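Local structure of luciferase-like enzymeAMP-CoA-ligase (Zophobas atratus, 4W8O) at residues 301-306 against 344-349; 317-322 against 333-338; 375-380 against 417-422. The protein probably activates carboxylic acids as acyl-adenylates with ATP and transfers them to coenzyme A, as a luciferase-like member of the AMP-binding ligase family. All blocks are in the same frame, centred on the assembly; numbering follows the deposited sequence.

Contact 1: 301-306 against 344-349; sequences MSTDQY and TKVGSC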
ATOM      1  N   MET A 301      -1.782 -12.016  16.044  1.00 47.67           N
ATOM      2  CA  MET A 301      -3.178 -12.305  16.362  1.00 45.88           C
ATOM      3  C   MET A 301      -3.315 -13.600  17.156  1.00 44.24           C
ATOM      4  O   MET A 301      -2.804 -14.637  16.750  1.00 42.95           O
ATOM      5  CB  MET A 301      -4.022 -12.424  15.098  1.00 45.70           C
ATOM      6  CG  MET A 301      -5.477 -12.749  15.408  1.00 46.11           C
ATOM      7  SD  MET A 301      -6.570 -12.656  13.992  1.00 45.31           S
ATOM      8  CE  MET A 301      -6.679 -10.878  13.787  1.00 44.39           C
ATOM      9  N   SER A 302      -4.042 -13.529  18.266  1.00 42.29           N
ATOM     10  CA  SER A 302      -4.295 -14.695  19.107  1.00 42.40           C
ATOM     11  C   SER A 302      -5.215 -15.683  18.401  1.00 42.01           C
ATOM     12  O   SER A 302      -6.087 -15.292  17.626  1.00 40.76           O
ATOM     13  CB  SER A 302      -4.944 -14.277  20.429  1.00 42.63           C
ATOM     14  OG  SER A 302      -6.349 -14.133  20.281  1.00 41.64           O
ATOM     15  N   THR A 303      -5.029 -16.959  18.708  1.00 42.82           N
ATOM     16  CA  THR A 303      -5.830 -18.034  18.130  1.00 44.32           C
ATOM     17  C   THR A 303      -7.320 -17.927  18.462  1.00 43.35           C
ATOM     18  O   THR A 303      -8.169 -18.239  17.626  1.00 42.47           O
ATOM     19  CB  THR A 303      -5.339 -19.400  18.626  1.00 46.25           C
ATOM     20  OG1 THR A 303      -3.928 -19.511  18.395  1.00 48.01           O
ATOM     21  CG2 THR A 303      -6.047 -20.509  17.893  1.00 47.77           C
ATOM     22  N   ASP A 304      -7.638 -17.506  19.682  1.00 42.77           N
ATOM     23  CA  ASP A 304      -9.043 -17.304  20.056  1.00 42.78           C
ATOM     24  C   ASP A 304      -9.690 -16.193  19.245  1.00 40.73           C
ATOM     25  O   ASP A 304     -10.832 -16.328  18.818  1.00 40.87           O
ATOM     26  CB  ASP A 304      -9.208 -17.042  21.560  1.00 43.69           C
ATOM     27  CG  ASP A 304      -9.389 -18.322  22.348  1.00 46.37           C
ATOM     28  OD1 ASP A 304      -8.932 -19.381  21.864  1.00 48.43           O
ATOM     29  OD2 ASP A 304      -9.985 -18.284  23.444  1.00 47.28           O
ATOM     30  N   GLN A 305      -8.968 -15.104  19.029  1.00 39.48           N
ATOM     31  CA  GLN A 305      -9.502 -14.011  18.229  1.00 39.20           C
ATOM     32  C   GLN A 305      -9.659 -14.444  16.779  1.00 39.58           C
ATOM     33  O   GLN A 305     -10.665 -14.142  16.132  1.00 38.59           O
ATOM     34  CB  GLN A 305      -8.598 -12.775  18.320  1.00 38.21           C
ATOM     35  CG  GLN A 305      -9.123 -11.551  17.581  1.00 37.10           C
ATOM     36  CD  GLN A 305     -10.484 -11.100  18.063  1.00 36.95           C
ATOM     37  OE1 GLN A 305     -11.002 -11.602  19.054  1.00 37.09           O
ATOM     38  NE2 GLN A 305     -11.073 -10.146  17.358  1.00 36.49           N
ATOM     39  N   TYR A 306      -8.648 -15.145  16.276  1.00 41.63           N
ATOM     40  CA  TYR A 306      -8.690 -15.703  14.932  1.00 42.19           C
ATOM     41  C   TYR A 306      -9.950 -16.556  14.762  1.00 42.56           C
ATOM     42  O   TYR A 306     -10.716 -16.362  13.818  1.00 41.68           O
ATOM     43  CB  TYR A 306      -7.423 -16.522  14.641  1.00 43.98           C
ATOM     44  CG  TYR A 306      -7.390 -17.035  13.228  1.00 45.79           C
ATOM     45  CD1 TYR A 306      -8.008 -18.233  12.890  1.00 46.98           C
ATOM     46  CD2 TYR A 306      -6.784 -16.297  12.217  1.00 46.69           C
ATOM     47  CE1 TYR A 306      -8.005 -18.697  11.590  1.00 48.31           C
ATOM     48  CE2 TYR A 306      -6.775 -16.755  10.908  1.00 47.23           C
ATOM     49  CZ  TYR A 306      -7.388 -17.955  10.601  1.00 48.10           C
ATOM     50  OH  TYR A 306      -7.386 -18.410   9.304  1.00 49.39           O
ATOM     51  N   THR A 344      -5.543 -24.845  10.436  1.00 77.71           N
ATOM     52  CA  THR A 344      -4.649 -25.761  11.150  1.00 80.34           C
ATOM     53  C   THR A 344      -3.442 -25.058  11.762  1.00 81.34           C
ATOM     54  O   THR A 344      -3.211 -25.154  12.968  1.00 86.12           O
ATOM     55  CB  THR A 344      -4.120 -26.868  10.207  1.00 80.31           C
ATOM     56  OG1 THR A 344      -5.219 -27.534   9.573  1.00 80.11           O
ATOM     57  CG2 THR A 344      -3.275 -27.893  10.972  1.00 83.95           C
ATOM     58  N   LYS A 345      -2.680 -24.359  10.923  1.00 78.03           N
ATOM     59  CA  LYS A 345      -1.344 -23.884  11.281  1.00 79.05           C
ATOM     60  C   LYS A 345      -1.325 -22.416  11.736  1.00 81.23           C
ATOM     61  O   LYS A 345      -0.703 -21.557  11.103  1.00 81.79           O
ATOM     62  CB  LYS A 345      -0.395 -24.111  10.089  1.00 75.98           C
ATOM     63  CG  LYS A 345       1.018 -24.514  10.480  1.00 77.63           C
ATOM     64  CD  LYS A 345       1.593 -25.553   9.528  1.00 77.80           C
ATOM     65  CE  LYS A 345       2.029 -26.796  10.283  1.00 82.43           C
ATOM     66  NZ  LYS A 345       2.661 -27.798   9.387  1.00 84.30           N
ATOM     67  N   VAL A 346      -2.006 -22.141  12.847  1.00 68.26           N
ATOM     68  CA  VAL A 346      -1.945 -20.824  13.492  1.00 65.07           C
ATOM     69  C   VAL A 346      -0.786 -20.928  14.506  1.00 64.30           C
ATOM     70  O   VAL A 346      -0.507 -22.029  14.965  1.00 66.86           O
ATOM     71  CB  VAL A 346      -3.285 -20.480  14.190  1.00 68.44           C
ATOM     72  CG1 VAL A 346      -3.335 -19.016  14.610  1.00 67.62           C
ATOM     73  CG2 VAL A 346      -4.469 -20.804  13.280  1.00 70.89           C
ATOM     74  N   GLY A 347      -0.070 -19.846  14.834  1.00 60.09           N
ATOM     75  CA  GLY A 347      -0.187 -18.531  14.214  1.00 55.97           C
ATOM     76  C   GLY A 347       1.051 -18.233  13.396  1.00 53.70           C
ATOM     77  O   GLY A 347       2.000 -17.618  13.881  1.00 54.40           O
ATOM     78  N   SER A 348       1.038 -18.698  12.154  1.00 50.96           N
ATOM     79  CA  SER A 348       2.113 -18.427  11.205  1.00 50.22           C
ATOM     80  C   SER A 348       1.725 -17.221  10.354  1.00 48.14           C
ATOM     81  O   SER A 348       0.585 -16.777  10.397  1.00 48.82           O
ATOM     82  CB  SER A 348       2.336 -19.644  10.305  1.00 49.41           C
ATOM     83  OG  SER A 348       1.277 -19.789   9.373  1.00 47.60           O
ATOM     84  N   CYS A 349       2.681 -16.717   9.580  1.00 48.58           N
ATOM     85  CA  CYS A 349       2.458 -15.634   8.615  1.00 49.04           C
ATOM     86  C   CYS A 349       2.082 -16.167   7.224  1.00 45.84           C
ATOM     87  O   CYS A 349       2.015 -15.401   6.259  1.00 45.85           O
ATOM     88  CB  CYS A 349       3.723 -14.790   8.487  1.00 53.32           C
ATOM     89  SG  CYS A 349       4.236 -14.008  10.024  1.00 63.17           S
TER
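Val346 faces the first turn of a helix and touches it with both of its methyl groups, one on Thr303 and the other on Tyr306. The fuller part of this small contact is the valine itself, which supplies about half of the 151 Å² buried between 301-306 and 344-349. With CG1 anti to the backbone N (chi1 -168°), the two methyls spread along the helix: Val346 CG1 comes to 3.9 Å from Thr303 OG1, the nearer of the two approaches although Thr303 forms the outer, partly exposed edge. Both are van der Waals contacts, and no hydrogen bond crosses between the segments.

The helix involved, 303-312, leads into strand 317-324 of the mixed sheet in the AMP-binding fold, and its start is a regular N-cap. Ser302 OG accepts from Gln305 N at 3.1 Å, and Ser302 O receives Tyr306 N at 2.9 Å, so the turn that carries Thr303 and Tyr306 is fixed from within. The amide end of Gln305 points to helix 274-278, where NE2 bonds to Thr274 and Thr278.

The looser approach is that to Tyr306, also partly exposed: Val346 CG2 lies 4.4 Å from Tyr306 CD1, meeting the ring at a slant. The far end of the tyrosine is anchored, its hydroxyl hydrogen-bonding to Val318 O on strand 317-324. Across from the helix the loop keeps its own shape: the peptide bond between Val346 and Gly347 is cis, and Ser348 OG donates to Lys345 O at 3.2 Å, reaching the oxygen almost in line with its C=O bond (169°). Lys345 turns from the helix to form a salt bridge with Asp414.

Contact 2: 317-322 against 333-338; sequences QVLFGY and FHPEDD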
ATOM      1  N   GLN A 317     -12.614 -16.437   4.729  1.00 46.97           N
ATOM      2  CA  GLN A 317     -11.364 -16.881   5.334  1.00 47.19           C
ATOM      3  C   GLN A 317     -10.676 -15.671   5.971  1.00 45.16           C
ATOM      4  O   GLN A 317     -10.825 -14.546   5.489  1.00 44.28           O
ATOM      5  CB  GLN A 317     -10.449 -17.500   4.276  1.00 48.34           C
ATOM      6  CG  GLN A 317     -10.884 -18.874   3.794  1.00 51.13           C
ATOM      7  CD  GLN A 317     -10.131 -19.320   2.549  1.00 53.05           C
ATOM      8  OE1 GLN A 317      -9.997 -18.559   1.592  1.00 52.55           O
ATOM      9  NE2 GLN A 317      -9.634 -20.556   2.556  1.00 54.65           N
ATOM     10  N   VAL A 318      -9.941 -15.903   7.057  1.00 43.86           N
ATOM     11  CA  VAL A 318      -9.091 -14.880   7.651  1.00 43.00           C
ATOM     12  C   VAL A 318      -7.652 -15.119   7.203  1.00 42.43           C
ATOM     13  O   VAL A 318      -7.092 -16.186   7.454  1.00 42.60           O
ATOM     14  CB  VAL A 318      -9.145 -14.900   9.197  1.00 43.37           C
ATOM     15  CG1 VAL A 318      -8.166 -13.882   9.777  1.00 42.81           C
ATOM     16  CG2 VAL A 318     -10.556 -14.623   9.699  1.00 43.54           C
ATOM     17  N   LEU A 319      -7.053 -14.125   6.551  1.00 41.52           N
ATOM     18  CA  LEU A 319      -5.703 -14.268   6.010  1.00 41.34           C
ATOM     19  C   LEU A 319      -4.740 -13.314   6.704  1.00 40.83           C
ATOM     20  O   LEU A 319      -4.769 -12.106   6.463  1.00 39.25           O
ATOM     21  CB  LEU A 319      -5.697 -14.018   4.499  1.00 41.45           C
ATOM     22  CG  LEU A 319      -6.494 -14.990   3.620  1.00 42.80           C
ATOM     23  CD1 LEU A 319      -6.322 -14.625   2.151  1.00 42.61           C
ATOM     24  CD2 LEU A 319      -6.085 -16.438   3.851  1.00 43.09           C
ATOM     25  N   PHE A 320      -3.895 -13.875   7.568  1.00 40.04           N
ATOM     26  CA  PHE A 320      -2.879 -13.124   8.279  1.00 39.83           C
ATOM     27  C   PHE A 320      -1.602 -13.169   7.461  1.00 38.06           C
ATOM     28  O   PHE A 320      -1.038 -14.240   7.270  1.00 38.38           O
ATOM     29  CB  PHE A 320      -2.646 -13.742   9.665  1.00 41.12           C
ATOM     30  CG  PHE A 320      -1.712 -12.950  10.543  1.00 41.67           C
ATOM     31  CD1 PHE A 320      -0.334 -13.035  10.379  1.00 42.69           C
ATOM     32  CD2 PHE A 320      -2.207 -12.136  11.546  1.00 41.19           C
ATOM     33  CE1 PHE A 320       0.522 -12.308  11.190  1.00 42.38           C
ATOM     34  CE2 PHE A 320      -1.356 -11.420  12.362  1.00 41.16           C
ATOM     35  CZ  PHE A 320       0.009 -11.507  12.187  1.00 41.70           C
ATOM     36  N   GLY A 321      -1.152 -12.007   6.985  1.00 35.99           N
ATOM     37  CA  GLY A 321       0.048 -11.906   6.156  1.00 34.99           C
ATOM     38  C   GLY A 321       1.197 -11.146   6.797  1.00 34.96           C
ATOM     39  O   GLY A 321       1.077 -10.611   7.914  1.00 34.06           O
ATOM     40  N   TYR A 322       2.312 -11.102   6.068  1.00 33.67           N
ATOM     41  CA  TYR A 322       3.544 -10.458   6.510  1.00 33.55           C
ATOM     42  C   TYR A 322       4.179  -9.717   5.338  1.00 33.74           C
ATOM     43  O   TYR A 322       4.356 -10.279   4.258  1.00 33.50           O
ATOM     44  CB  TYR A 322       4.495 -11.526   7.024  1.00 34.09           C
ATOM     45  CG  TYR A 322       5.928 -11.102   7.258  1.00 33.94           C
ATOM     46  CD1 TYR A 322       6.240 -10.061   8.126  1.00 33.75           C
ATOM     47  CD2 TYR A 322       6.977 -11.795   6.661  1.00 34.40           C
ATOM     48  CE1 TYR A 322       7.557  -9.694   8.362  1.00 33.94           C
ATOM     49  CE2 TYR A 322       8.294 -11.433   6.888  1.00 34.64           C
ATOM     50  CZ  TYR A 322       8.578 -10.386   7.738  1.00 34.66           C
ATOM     51  OH  TYR A 322       9.888 -10.047   7.964  1.00 35.77           O
ATOM     52  N   PHE A 333      -1.163 -17.104   3.245  1.00 43.01           N
ATOM     53  CA  PHE A 333      -1.758 -18.344   2.721  1.00 45.62           C
ATOM     54  C   PHE A 333      -2.601 -18.066   1.477  1.00 45.10           C
ATOM     55  O   PHE A 333      -3.385 -17.114   1.444  1.00 43.30           O
ATOM     56  CB  PHE A 333      -2.644 -19.033   3.766  1.00 47.15           C
ATOM     57  CG  PHE A 333      -1.881 -19.795   4.813  1.00 48.57           C
ATOM     58  CD1 PHE A 333      -0.983 -20.794   4.454  1.00 50.08           C
ATOM     59  CD2 PHE A 333      -2.090 -19.541   6.165  1.00 49.53           C
ATOM     60  CE1 PHE A 333      -0.291 -21.509   5.419  1.00 51.26           C
ATOM     61  CE2 PHE A 333      -1.397 -20.254   7.137  1.00 50.58           C
ATOM     62  CZ  PHE A 333      -0.495 -21.240   6.761  1.00 50.75           C
ATOM     63  N   HIS A 334      -2.430 -18.900   0.456  1.00 46.51           N
ATOM     64  CA  HIS A 334      -3.303 -18.874  -0.712  1.00 47.69           C
ATOM     65  C   HIS A 334      -4.705 -19.386  -0.320  1.00 49.44           C
ATOM     66  O   HIS A 334      -4.821 -20.443   0.306  1.00 49.31           O
ATOM     67  CB  HIS A 334      -2.716 -19.737  -1.828  1.00 48.32           C
ATOM     68  CG  HIS A 334      -3.371 -19.527  -3.155  1.00 48.73           C
ATOM     69  ND1 HIS A 334      -4.615 -20.033  -3.451  1.00 49.70           N
ATOM     70  CD2 HIS A 334      -2.967 -18.852  -4.256  1.00 48.45           C
ATOM     71  CE1 HIS A 334      -4.947 -19.694  -4.683  1.00 50.62           C
ATOM     72  NE2 HIS A 334      -3.967 -18.971  -5.192  1.00 49.61           N
ATOM     73  N   PRO A 335      -5.773 -18.643  -0.682  1.00 50.77           N
ATOM     74  CA  PRO A 335      -7.130 -19.004  -0.243  1.00 52.33           C
ATOM     75  C   PRO A 335      -7.556 -20.435  -0.575  1.00 54.55           C
ATOM     76  O   PRO A 335      -8.077 -21.127   0.295  1.00 55.13           O
ATOM     77  CB  PRO A 335      -8.023 -18.001  -0.986  1.00 51.86           C
ATOM     78  CG  PRO A 335      -7.146 -16.843  -1.263  1.00 50.41           C
ATOM     79  CD  PRO A 335      -5.778 -17.413  -1.494  1.00 50.89           C
ATOM     80  N   GLU A 336      -7.360 -20.852  -1.824  1.00 56.85           N
ATOM     81  CA  GLU A 336      -7.720 -22.207  -2.264  1.00 60.49           C
ATOM     82  C   GLU A 336      -6.629 -23.263  -2.011  1.00 60.17           C
ATOM     83  O   GLU A 336      -6.876 -24.253  -1.320  1.00 60.97           O
ATOM     84  CB  GLU A 336      -8.094 -22.194  -3.745  1.00 63.68           C
ATOM     85  CG  GLU A 336      -8.905 -23.405  -4.176  1.00 68.76           C
ATOM     86  CD  GLU A 336      -8.673 -23.777  -5.625  1.00 72.22           C
ATOM     87  OE1 GLU A 336      -7.535 -24.166  -5.963  1.00 75.21           O
ATOM     88  OE2 GLU A 336      -9.631 -23.696  -6.422  1.00 75.10           O
ATOM     89  N   ASP A 337      -5.442 -23.057  -2.583  1.00 58.34           N
ATOM     90  CA  ASP A 337      -4.312 -23.997  -2.452  1.00 58.67           C
ATOM     91  C   ASP A 337      -3.926 -24.329  -1.008  1.00 57.80           C
ATOM     92  O   ASP A 337      -3.502 -25.448  -0.734  1.00 56.95           O
ATOM     93  CB  ASP A 337      -3.059 -23.461  -3.165  1.00 58.07           C
ATOM     94  CG  ASP A 337      -3.297 -23.127  -4.632  1.00 58.01           C
ATOM     95  OD1 ASP A 337      -4.180 -23.736  -5.264  1.00 59.15           O
ATOM     96  OD2 ASP A 337      -2.593 -22.240  -5.151  1.00 57.63           O
ATOM     97  N   ASP A 338      -4.045 -23.358  -0.100  1.00 56.42           N
ATOM     98  CA  ASP A 338      -3.695 -23.561   1.315  1.00 57.06           C
ATOM     99  C   ASP A 338      -4.916 -23.642   2.252  1.00 57.90           C
ATOM    100  O   ASP A 338      -4.773 -23.492   3.471  1.00 56.37           O
ATOM    101  CB  ASP A 338      -2.747 -22.442   1.796  1.00 55.42           C
ATOM    102  CG  ASP A 338      -1.434 -22.397   1.020  1.00 55.42           C
ATOM    103  OD1 ASP A 338      -0.948 -23.463   0.599  1.00 55.58           O
ATOM    104  OD2 ASP A 338      -0.881 -21.291   0.839  1.00 53.56           O
TER
HETATM  105  O   HOH W   1      -2.431 -16.116   5.508  1.00 32.19           O
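Gln317 meets Pro335 through both polar atoms of its amide, NE2 and OE1. With CG beside the backbone N and the chain extended beyond it, Gln317 NE2 donates to Pro335 O at 2.8 Å in a nearly straight bond (167°). The acceptor lies in the amide plane of the glutamine, while the donor sits 20° off the carbonyl plane of the proline. Gln317 OE1 rests instead against the proline ring, 3.3 Å from Pro335 CB. Were this glutamine an alanine, Pro335 O would probably lose this donor and a gap would probably open beside Pro335 CB.

Two residues on, Leu319 brings its methyls to the start of the loop: Leu319 CD2 lies 3.7 Å from Phe333 O and Leu319 CD1 4.2 Å from Pro335 CG. Strand 317-324 and strand 328-332 form a beta hairpin, and 333-338 is the loop that leaves it, folding back beside the first strand. A single helical turn shapes this loop, with Asp338 OD2 accepting from His334 N at 2.9 Å and His334 O receiving Asp338 N.

At Phe320 the connection passes through water, which donates to Phe320 O at 2.9 Å and accepts from Phe333 N at 2.8 Å. Gly321 follows, lining the pocket occupied by a polyether molecule.

Contact 3: 375-380 against 417-422; sequences GELRVK and VYVIER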
ATOM      1  N   GLY A 375      16.512 -17.525  13.003  1.00 48.93           N
ATOM      2  CA  GLY A 375      17.578 -16.694  12.448  1.00 48.80           C
ATOM      3  C   GLY A 375      16.969 -15.442  11.829  1.00 47.26           C
ATOM      4  O   GLY A 375      15.798 -15.145  12.062  1.00 45.70           O
ATOM      5  N   GLU A 376      17.753 -14.733  11.023  1.00 47.24           N
ATOM      6  CA  GLU A 376      17.313 -13.481  10.415  1.00 46.23           C
ATOM      7  C   GLU A 376      16.590 -13.781   9.102  1.00 43.90           C
ATOM      8  O   GLU A 376      17.140 -14.468   8.231  1.00 43.68           O
ATOM      9  CB  GLU A 376      18.509 -12.558  10.149  1.00 48.74           C
ATOM     10  CG  GLU A 376      19.533 -12.492  11.282  1.00 52.03           C
ATOM     11  CD  GLU A 376      20.601 -11.423  11.073  1.00 54.39           C
ATOM     12  OE1 GLU A 376      20.962 -11.131   9.912  1.00 55.62           O
ATOM     13  OE2 GLU A 376      21.092 -10.875  12.083  1.00 57.54           O
ATOM     14  N   LEU A 377      15.361 -13.291   8.961  1.00 41.20           N
ATOM     15  CA  LEU A 377      14.642 -13.431   7.686  1.00 39.66           C
ATOM     16  C   LEU A 377      15.231 -12.531   6.613  1.00 38.09           C
ATOM     17  O   LEU A 377      15.356 -11.311   6.794  1.00 36.51           O
ATOM     18  CB  LEU A 377      13.149 -13.127   7.826  1.00 39.08           C
ATOM     19  CG  LEU A 377      12.295 -14.341   8.163  1.00 40.36           C
ATOM     20  CD1 LEU A 377      12.526 -14.736   9.613  1.00 42.15           C
ATOM     21  CD2 LEU A 377      10.823 -14.064   7.898  1.00 39.91           C
ATOM     22  N   ARG A 378      15.582 -13.144   5.492  1.00 37.46           N
ATOM     23  CA  ARG A 378      16.066 -12.406   4.336  1.00 37.22           C
ATOM     24  C   ARG A 378      15.300 -12.824   3.099  1.00 36.66           C
ATOM     25  O   ARG A 378      14.981 -13.998   2.926  1.00 37.02           O
ATOM     26  CB  ARG A 378      17.561 -12.627   4.165  1.00 38.56           C
ATOM     27  CG  ARG A 378      18.324 -12.354   5.447  1.00 39.52           C
ATOM     28  CD  ARG A 378      19.765 -12.031   5.173  1.00 40.90           C
ATOM     29  NE  ARG A 378      20.514 -11.864   6.413  1.00 42.51           N
ATOM     30  CZ  ARG A 378      21.831 -12.010   6.519  1.00 44.03           C
ATOM     31  NH1 ARG A 378      22.559 -12.329   5.458  1.00 45.07           N
ATOM     32  NH2 ARG A 378      22.421 -11.845   7.691  1.00 45.22           N
ATOM     33  N   VAL A 379      15.015 -11.853   2.237  1.00 35.90           N
ATOM     34  CA  VAL A 379      14.079 -12.044   1.132  1.00 35.49           C
ATOM     35  C   VAL A 379      14.592 -11.402  -0.157  1.00 35.67           C
ATOM     36  O   VAL A 379      15.414 -10.481  -0.112  1.00 35.18           O
ATOM     37  CB  VAL A 379      12.694 -11.468   1.495  1.00 34.21           C
ATOM     38  CG1 VAL A 379      12.124 -12.196   2.707  1.00 34.25           C
ATOM     39  CG2 VAL A 379      12.781  -9.974   1.776  1.00 33.46           C
ATOM     40  N   LYS A 380      14.112 -11.905  -1.299  1.00 35.78           N
ATOM     41  CA  LYS A 380      14.553 -11.417  -2.605  1.00 35.92           C
ATOM     42  C   LYS A 380      13.487 -11.629  -3.667  1.00 34.92           C
ATOM     43  O   LYS A 380      12.936 -12.710  -3.783  1.00 34.66           O
ATOM     44  CB  LYS A 380      15.844 -12.120  -3.035  1.00 38.11           C
ATOM     45  CG  LYS A 380      16.478 -11.531  -4.288  1.00 38.78           C
ATOM     46  CD  LYS A 380      17.819 -12.182  -4.573  1.00 41.30           C
ATOM     47  CE  LYS A 380      18.464 -11.641  -5.840  1.00 42.43           C
ATOM     48  NZ  LYS A 380      19.815 -12.243  -6.057  1.00 44.60           N
ATOM     49  N   VAL A 417       5.797 -19.812   7.612  1.00 47.15           N
ATOM     50  CA  VAL A 417       6.735 -18.837   8.163  1.00 46.38           C
ATOM     51  C   VAL A 417       6.244 -18.279   9.510  1.00 46.73           C
ATOM     52  O   VAL A 417       5.047 -18.055   9.704  1.00 45.84           O
ATOM     53  CB  VAL A 417       6.951 -17.677   7.164  1.00 46.08           C
ATOM     54  CG1 VAL A 417       7.922 -16.645   7.722  1.00 45.63           C
ATOM     55  CG2 VAL A 417       7.454 -18.215   5.828  1.00 45.99           C
ATOM     56  N   TYR A 418       7.181 -18.058  10.431  1.00 46.71           N
ATOM     57  CA  TYR A 418       6.882 -17.493  11.754  1.00 47.69           C
ATOM     58  C   TYR A 418       7.879 -16.387  12.056  1.00 47.33           C
ATOM     59  O   TYR A 418       9.088 -16.619  12.039  1.00 46.76           O
ATOM     60  CB  TYR A 418       6.983 -18.564  12.846  1.00 49.18           C
ATOM     61  CG  TYR A 418       5.954 -19.662  12.730  1.00 50.26           C
ATOM     62  CD1 TYR A 418       6.176 -20.768  11.914  1.00 50.22           C
ATOM     63  CD2 TYR A 418       4.757 -19.599  13.442  1.00 51.31           C
ATOM     64  CE1 TYR A 418       5.230 -21.773  11.804  1.00 51.02           C
ATOM     65  CE2 TYR A 418       3.809 -20.600  13.339  1.00 51.78           C
ATOM     66  CZ  TYR A 418       4.050 -21.684  12.519  1.00 51.87           C
ATOM     67  OH  TYR A 418       3.101 -22.674  12.410  1.00 52.94           O
ATOM     68  N   VAL A 419       7.365 -15.187  12.318  1.00 48.02           N
ATOM     69  CA  VAL A 419       8.189 -14.042  12.703  1.00 47.75           C
ATOM     70  C   VAL A 419       8.036 -13.875  14.200  1.00 48.88           C
ATOM     71  O   VAL A 419       6.916 -13.869  14.710  1.00 50.29           O
ATOM     72  CB  VAL A 419       7.735 -12.748  11.988  1.00 47.09           C
ATOM     73  CG1 VAL A 419       8.580 -11.556  12.433  1.00 46.77           C
ATOM     74  CG2 VAL A 419       7.800 -12.924  10.476  1.00 46.45           C
ATOM     75  N   ILE A 420       9.153 -13.749  14.908  1.00 49.40           N
ATOM     76  CA  ILE A 420       9.099 -13.713  16.367  1.00 51.81           C
ATOM     77  C   ILE A 420       9.541 -12.385  16.989  1.00 52.57           C
ATOM     78  O   ILE A 420       8.963 -11.966  17.988  1.00 54.46           O
ATOM     79  CB  ILE A 420       9.822 -14.934  17.001  1.00 53.27           C
ATOM     80  CG1 ILE A 420      11.324 -14.939  16.705  1.00 53.33           C
ATOM     81  CG2 ILE A 420       9.198 -16.229  16.492  1.00 53.20           C
ATOM     82  CD1 ILE A 420      12.049 -16.174  17.217  1.00 55.44           C
ATOM     83  N   GLU A 421      10.536 -11.715  16.416  1.00 51.77           N
ATOM     84  CA  GLU A 421      11.003 -10.437  16.972  1.00 53.61           C
ATOM     85  C   GLU A 421      11.849  -9.648  15.987  1.00 51.52           C
ATOM     86  O   GLU A 421      12.302 -10.183  14.979  1.00 49.40           O
ATOM     87  CB  GLU A 421      11.820 -10.663  18.254  1.00 56.36           C
ATOM     88  CG  GLU A 421      13.182 -11.314  18.032  1.00 57.45           C
ATOM     89  CD  GLU A 421      13.978 -11.453  19.315  1.00 61.08           C
ATOM     90  OE1 GLU A 421      13.410 -11.947  20.311  1.00 63.48           O
ATOM     91  OE2 GLU A 421      15.169 -11.072  19.330  1.00 62.61           O
ATOM     92  N   ARG A 422      12.072  -8.379  16.306  1.00 61.30           N
ATOM     93  CA  ARG A 422      12.945  -7.522  15.518  1.00 60.61           C
ATOM     94  C   ARG A 422      14.341  -7.489  16.113  1.00 61.49           C
ATOM     95  O   ARG A 422      14.514  -7.544  17.332  1.00 64.69           O
ATOM     96  CB  ARG A 422      12.396  -6.097  15.457  1.00 60.18           C
ATOM     97  CG  ARG A 422      11.081  -5.973  14.707  1.00 61.67           C
ATOM     98  CD  ARG A 422      10.929  -4.599  14.078  1.00 62.28           C
ATOM     99  NE  ARG A 422      12.010  -4.292  13.139  1.00 61.10           N
ATOM    100  CZ  ARG A 422      12.103  -4.756  11.889  1.00 63.11           C
ATOM    101  NH1 ARG A 422      11.181  -5.566  11.381  1.00 65.33           N
ATOM    102  NH2 ARG A 422      13.134  -4.401  11.132  1.00 62.66           N
TER
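Leu377 reaches its partners through its second torsion: at chi2 73°, CD1 folds back and CD2 stands anti to CA, at the far end of the side chain. Each valine on the other strand offers a different branch to this one methyl. Val417 presents CG1, which is anti to its backbone N, and Leu377 CD2 comes to 3.9 Å from Val417 CG1. Val419 presents the methyl beside its backbone N, and Leu377 CD2 lies 4.1 Å from Val419 CG2. Both approaches are oblique and wholly apolar.

The neighbours of Leu377 in sequence pair with each other: Arg378 NH2 donates to Glu376 OE1 at 2.8 Å in a salt bridge, the carboxylate oxygen lying in the guanidinium plane. Arg378 NH1 has further partners in Glu366 and Asp398.

Strands 367-380 and 417-422 are not adjacent in their antiparallel sheet. Strand 403-411 runs between them and bonds through its backbone to Leu377, so the leucine and the valines meet across it, while a classic beta bulge at Ile420 and Glu421 faces its Ile408. Tyr322, from strand 317-324 of the mixed sheet, packs on both Leu377 and Val419.

Contact 2 lies wholly within the span of chain between the two segments of contact 1, and contact 3 follows in series. The centres of contacts 1 and 2 are about 12 Å apart, and contact 3 lies about 17 Å from contact 1 and 18 Å from contact 2. Contact 2 includes part of strand 317-324 of the mixed nine-stranded sheet, and contact 1 adjoins it through the preceding helix, whereas contact 3 belongs to the separate five-stranded antiparallel sheet. Loop 344-349 is joined to that sheet by a probable hydrogen bond, Cys349 N to Val417 O (2.7 Å). The strand that contributes Gly321 to the polyether-binding pocket also borders the antiparallel sheet.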